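Local coordinates for chitinase A (Cycas revoluta, PDB 4MNK), which probably hydrolyses chitin as a family 18 glycosidase, here with chitin oligosaccharide bound, at residues 120-125 with 173-178; 162-167 with 222-227. One frame throughout, in Å; residues are numbered along the deposited sequence.

Contact 1 (120-125 with 173-178); sequences EYPEPQ and TEYPVQ. With NAG (2-acetamido-2-deoxy-beta-D-glucopyranose), chain B.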
# COMPACT_ATOMS: atom_id res chain seq x y z
N GLU A 120 -9.57 -3.20 -4.57
CA GLU A 120 -9.11 -2.50 -5.76
C GLU A 120 -9.97 -2.89 -6.97
O GLU A 120 -9.65 -3.86 -7.65
CB GLU A 120 -7.62 -2.79 -5.99
CG GLU A 120 -6.74 -2.32 -4.82
CD GLU A 120 -5.28 -2.73 -4.93
OE1 GLU A 120 -4.76 -2.87 -6.06
OE2 GLU A 120 -4.63 -2.88 -3.88
N TYR A 121 -11.04 -2.15 -7.27
CA TYR A 121 -11.44 -0.91 -6.58
C TYR A 121 -12.96 -0.88 -6.44
O TYR A 121 -13.66 -1.59 -7.17
CB TYR A 121 -10.99 0.32 -7.39
CG TYR A 121 -9.50 0.36 -7.63
CD1 TYR A 121 -8.64 0.96 -6.70
CD2 TYR A 121 -8.95 -0.21 -8.77
CE1 TYR A 121 -7.27 0.99 -6.92
CE2 TYR A 121 -7.58 -0.20 -8.99
CZ TYR A 121 -6.75 0.40 -8.07
OH TYR A 121 -5.40 0.42 -8.30
N PRO A 122 -13.49 -0.06 -5.50
CA PRO A 122 -14.94 0.10 -5.36
C PRO A 122 -15.54 0.95 -6.48
O PRO A 122 -15.97 2.09 -6.25
CB PRO A 122 -15.09 0.78 -3.99
CG PRO A 122 -13.80 1.51 -3.80
CD PRO A 122 -12.75 0.66 -4.44
N GLU A 123 -15.55 0.39 -7.68
CA GLU A 123 -16.11 1.03 -8.86
C GLU A 123 -16.76 -0.06 -9.73
O GLU A 123 -16.32 -1.21 -9.69
CB GLU A 123 -15.04 1.81 -9.63
CG GLU A 123 -13.84 0.99 -10.14
CD GLU A 123 -14.10 0.31 -11.48
OE1 GLU A 123 -15.03 0.74 -12.20
OE2 GLU A 123 -13.38 -0.65 -11.80
N PRO A 124 -17.81 0.29 -10.51
CA PRO A 124 -18.44 1.60 -10.70
C PRO A 124 -19.34 2.04 -9.53
O PRO A 124 -19.19 1.53 -8.41
CB PRO A 124 -19.25 1.41 -11.98
CG PRO A 124 -19.56 -0.03 -12.01
CD PRO A 124 -18.38 -0.73 -11.41
N GLN A 125 -20.25 2.98 -9.79
CA GLN A 125 -21.04 3.60 -8.72
C GLN A 125 -21.74 2.61 -7.79
O GLN A 125 -21.71 2.79 -6.57
CB GLN A 125 -22.05 4.60 -9.31
CG GLN A 125 -22.84 5.41 -8.27
CD GLN A 125 -21.97 6.21 -7.32
OE1 GLN A 125 -20.94 6.77 -7.72
NE2 GLN A 125 -22.38 6.29 -6.06
N THR A 173 -17.07 6.94 -10.47
CA THR A 173 -17.36 7.19 -9.06
C THR A 173 -16.16 7.89 -8.42
O THR A 173 -15.18 8.20 -9.10
CB THR A 173 -17.76 5.88 -8.30
OG1 THR A 173 -18.26 6.21 -7.00
CG2 THR A 173 -16.58 4.92 -8.17
N GLU A 174 -16.24 8.16 -7.12
CA GLU A 174 -15.16 8.80 -6.40
C GLU A 174 -15.24 8.43 -4.92
O GLU A 174 -16.30 8.06 -4.43
CB GLU A 174 -15.20 10.32 -6.58
CG GLU A 174 -16.43 11.01 -6.02
CD GLU A 174 -16.53 12.45 -6.47
OE1 GLU A 174 -16.87 12.69 -7.64
OE2 GLU A 174 -16.25 13.35 -5.64
N TYR A 175 -14.12 8.54 -4.22
CA TYR A 175 -14.10 8.25 -2.79
C TYR A 175 -14.84 9.34 -2.02
O TYR A 175 -14.55 10.53 -2.19
CB TYR A 175 -12.66 8.13 -2.28
CG TYR A 175 -11.92 6.92 -2.80
CD1 TYR A 175 -11.04 7.03 -3.87
CD2 TYR A 175 -12.11 5.66 -2.22
CE1 TYR A 175 -10.35 5.92 -4.35
CE2 TYR A 175 -11.43 4.54 -2.70
CZ TYR A 175 -10.55 4.68 -3.76
OH TYR A 175 -9.86 3.58 -4.24
N PRO A 176 -15.80 8.94 -1.18
CA PRO A 176 -16.53 9.92 -0.37
C PRO A 176 -15.69 10.34 0.84
O PRO A 176 -15.65 9.63 1.84
CB PRO A 176 -17.80 9.16 0.05
CG PRO A 176 -17.40 7.72 0.04
CD PRO A 176 -16.31 7.56 -0.99
N VAL A 177 -15.01 11.48 0.73
CA VAL A 177 -13.96 11.83 1.69
C VAL A 177 -14.46 12.14 3.10
O VAL A 177 -13.79 11.81 4.07
CB VAL A 177 -13.00 12.94 1.18
CG1 VAL A 177 -12.32 12.51 -0.11
CG2 VAL A 177 -13.72 14.27 1.00
N GLN A 178 -15.63 12.77 3.21
CA GLN A 178 -16.21 13.08 4.51
C GLN A 178 -16.61 11.80 5.23
O GLN A 178 -16.34 11.62 6.42
CB GLN A 178 -17.40 14.03 4.37
CG GLN A 178 -17.96 14.54 5.69
CD GLN A 178 -19.31 15.18 5.51
OE1 GLN A 178 -20.29 14.52 5.16
NE2 GLN A 178 -19.38 16.49 5.76
C1 NAG B . -0.99 -2.71 -4.91
C2 NAG B . -1.37 -3.75 -3.84
C3 NAG B . -0.25 -4.77 -3.62
C4 NAG B . 0.39 -5.26 -4.93
C5 NAG B . 0.69 -4.08 -5.85
C6 NAG B . 1.31 -4.49 -7.19
C7 NAG B . -0.98 -2.27 -1.87
C8 NAG B . -1.55 -1.79 -0.57
N2 NAG B . -1.73 -3.15 -2.56
O1 NAG B . -2.12 -1.94 -5.24
O3 NAG B . -0.73 -5.86 -2.87
O4 NAG B . 1.58 -5.94 -4.60
O5 NAG B . -0.50 -3.35 -6.07
O6 NAG B . 0.42 -5.31 -7.91
O7 NAG B . 0.12 -1.85 -2.24
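Just past Glu120, the last acid of the family 18 DxDxE motif, the loop leaving barrel strand 114-119 packs Tyr121 and Pro122 against Tyr175, and Gln125 against Thr173. The one hydrogen bond across the contact runs from Thr173 OG1 to Gln125 OE1, 2.8 Å, the donor standing well above the carbonyl plane, 46° out of it. With OG1 anti to the backbone N of Thr173 (chi1 -170°), OG1 meets Gln125 while the methyl CG2 falls against the preceding part of the loop, 3.5 Å from Pro122 O and 3.8 Å from Glu123 CB. Nearer the barrel, Pro122 CG rests 4.0 Å from Tyr175 CE2, the two side chains crossing at about a right angle. Tyr175 OH reaches the edge of the Tyr121 ring, 3.8 Å from CD1, but as an acceptor it is held by the backbone N-H of Tyr161. One face of the Tyr121 ring is covered by CB of Glu120, across a cis peptide bond. Glu120 itself stays clear of 173-178: its extended side chain points into the glycan pocket, where OE1 lies 2.9 Å from O1 of the bound NAG, a weak hydrogen bond that either carboxylate oxygen could accept. Asp118 and Tyr192 also bind this sugar. Behind the loop, Met128 of helix 125-149 backs both Pro122 and Thr173, while Tyr175 leans on Glu158 and Val160 of strand 155-161.

Contact 2 (162-167 with 222-227); sequences FHQKLF and ESFLAA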
# COMPACT_ATOMS: atom_id res chain seq x y z
N PHE A 162 -4.51 6.23 -6.13
CA PHE A 162 -3.69 7.44 -5.97
C PHE A 162 -4.52 8.72 -6.04
O PHE A 162 -4.13 9.74 -5.48
CB PHE A 162 -2.55 7.47 -7.00
CG PHE A 162 -2.89 8.16 -8.29
CD1 PHE A 162 -3.61 7.50 -9.29
CD2 PHE A 162 -2.47 9.47 -8.53
CE1 PHE A 162 -3.92 8.13 -10.49
CE2 PHE A 162 -2.78 10.11 -9.72
CZ PHE A 162 -3.50 9.44 -10.71
N HIS A 163 -5.67 8.63 -6.71
CA HIS A 163 -6.52 9.78 -7.00
C HIS A 163 -7.89 9.59 -6.35
O HIS A 163 -8.36 8.46 -6.20
CB HIS A 163 -6.69 9.91 -8.51
CG HIS A 163 -7.07 11.28 -8.98
ND1 HIS A 163 -8.36 11.76 -8.88
CD2 HIS A 163 -6.34 12.25 -9.58
CE1 HIS A 163 -8.40 12.99 -9.39
NE2 HIS A 163 -7.19 13.30 -9.82
N GLN A 164 -8.52 10.70 -5.98
CA GLN A 164 -9.83 10.68 -5.35
C GLN A 164 -10.94 10.25 -6.32
O GLN A 164 -11.98 9.74 -5.89
CB GLN A 164 -10.13 12.06 -4.73
CG GLN A 164 -11.40 12.15 -3.89
CD GLN A 164 -12.59 12.70 -4.65
OE1 GLN A 164 -12.44 13.37 -5.68
NE2 GLN A 164 -13.79 12.43 -4.15
N LYS A 165 -10.71 10.45 -7.61
CA LYS A 165 -11.67 10.07 -8.65
C LYS A 165 -11.33 8.70 -9.24
O LYS A 165 -10.17 8.42 -9.55
CB LYS A 165 -11.70 11.10 -9.78
CG LYS A 165 -11.96 12.54 -9.35
CD LYS A 165 -13.43 12.81 -9.08
CE LYS A 165 -13.66 14.27 -8.73
NZ LYS A 165 -15.10 14.59 -8.58
N LEU A 166 -12.34 7.86 -9.39
CA LEU A 166 -12.20 6.59 -10.09
C LEU A 166 -12.99 6.69 -11.40
O LEU A 166 -14.20 6.50 -11.39
CB LEU A 166 -12.74 5.44 -9.23
CG LEU A 166 -12.05 5.16 -7.88
CD1 LEU A 166 -12.91 4.25 -7.01
CD2 LEU A 166 -10.67 4.55 -8.09
N PHE A 167 -12.33 6.99 -12.52
CA PHE A 167 -10.90 7.28 -12.61
C PHE A 167 -10.73 8.69 -13.22
O PHE A 167 -11.69 9.19 -13.82
CB PHE A 167 -10.22 6.18 -13.45
CG PHE A 167 -10.28 4.82 -12.80
CD1 PHE A 167 -11.36 3.97 -13.02
CD2 PHE A 167 -9.26 4.41 -11.94
CE1 PHE A 167 -11.42 2.72 -12.40
CE2 PHE A 167 -9.31 3.16 -11.32
CZ PHE A 167 -10.39 2.32 -11.56
N GLU A 222 -3.29 16.07 -4.08
CA GLU A 222 -4.04 17.31 -4.31
C GLU A 222 -5.54 17.02 -4.46
O GLU A 222 -6.37 17.75 -3.90
CB GLU A 222 -3.53 18.05 -5.56
CG GLU A 222 -2.14 18.69 -5.43
CD GLU A 222 -2.13 19.98 -4.63
OE1 GLU A 222 -1.09 20.30 -4.02
OE2 GLU A 222 -3.16 20.69 -4.61
N SER A 223 -5.88 15.96 -5.18
CA SER A 223 -7.29 15.63 -5.45
C SER A 223 -8.07 15.24 -4.20
O SER A 223 -9.23 15.62 -4.04
CB SER A 223 -7.41 14.54 -6.53
OG SER A 223 -7.11 13.24 -6.03
N PHE A 224 -7.43 14.50 -3.30
CA PHE A 224 -8.06 14.15 -2.02
C PHE A 224 -8.26 15.39 -1.14
O PHE A 224 -9.31 15.56 -0.53
CB PHE A 224 -7.24 13.10 -1.28
CG PHE A 224 -7.44 11.70 -1.80
CD1 PHE A 224 -6.49 11.11 -2.61
CD2 PHE A 224 -8.59 10.97 -1.47
CE1 PHE A 224 -6.67 9.81 -3.09
CE2 PHE A 224 -8.78 9.68 -1.95
CZ PHE A 224 -7.82 9.10 -2.76
N LEU A 225 -7.24 16.24 -1.09
CA LEU A 225 -7.30 17.47 -0.29
C LEU A 225 -8.34 18.46 -0.81
O LEU A 225 -9.05 19.08 -0.02
CB LEU A 225 -5.92 18.11 -0.20
CG LEU A 225 -4.88 17.28 0.57
CD1 LEU A 225 -3.49 17.85 0.39
CD2 LEU A 225 -5.24 17.20 2.04
N ALA A 226 -8.43 18.57 -2.14
CA ALA A 226 -9.40 19.46 -2.78
C ALA A 226 -10.84 19.00 -2.55
O ALA A 226 -11.76 19.82 -2.48
CB ALA A 226 -9.12 19.58 -4.26
N ALA A 227 -11.02 17.68 -2.43
CA ALA A 227 -12.33 17.10 -2.14
C ALA A 227 -12.76 17.35 -0.69
O ALA A 227 -13.94 17.26 -0.37
CB ALA A 227 -12.34 15.62 -2.46
O HOH W 1 -11.01 15.75 -6.03
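Gln164 and His163, in the loop leaving barrel strand 155-161, pack against Ser223 and Phe224 of helix 217-227, which lies on the outside of the TIM barrel of this family 18 enzyme. Polar contacts centre on Ser223. Its OG accepts the backbone N-H of Gln164 at 2.9 Å, nearly straight at 167°, and is also hydrogen-bonded to Gly220 O within its own helix. A water joins the segments a second time by donating to Gln164 OE1 and to Ser223 O, and Gln164 NE2 is held by Tyr175 O and Glu174 OE2, so both ends of this buried amide are engaged.

Ring contacts lie beside these bonds. Ser223 CB sits over the face of the His163 imidazole, 3.6 Å from its centroid, in a CH-pi contact. Gln164 CB makes another over the face of Phe224, 3.9 Å from that centroid, while Phe162 O approaches the same ring at its edge, 3.5 Å from Phe224 CE1. Apolar packing completes the contact: Gln164, bent at chi2 (-97°), lays its CD 3.7 Å from Ala227 CB, and Phe224 also touches Val160 and Leu234 of the barrel strands. The Phe162 side chain leaves the backbone away from the helix and touches a NAG in the glycan pocket. The His163 ring is held from its edge by the start of strand 165-166: Lys165 N donates to ND1 over 3.0 Å, within 2° of the imidazole plane.

Overall arrangement
Strands 165-166 and 173-174 pair as a short antiparallel hairpin, and each contact takes one of them: contact 1 joins 173-178 to the loop before helix 125-149, contact 2 joins 162-167 to helix 217-227. Their centres lie 10 Å apart, bridged by the salt bridge of Glu174 OE1 with Lys165 NZ (2.8 Å) and by packing of Val177 on Ala227. Both are partly buried, but the touching residues of contact 2 include none that is exposed, whereas contact 1 runs out to exposed Pro124 and Gln125. Contact 1 relies on prolines, tyrosines and one side-chain bond; contact 2 uses backbone N-H, water and ring faces. Each reaches a bound glycan, through Glu120 and Phe162, in pockets sharing Asp193.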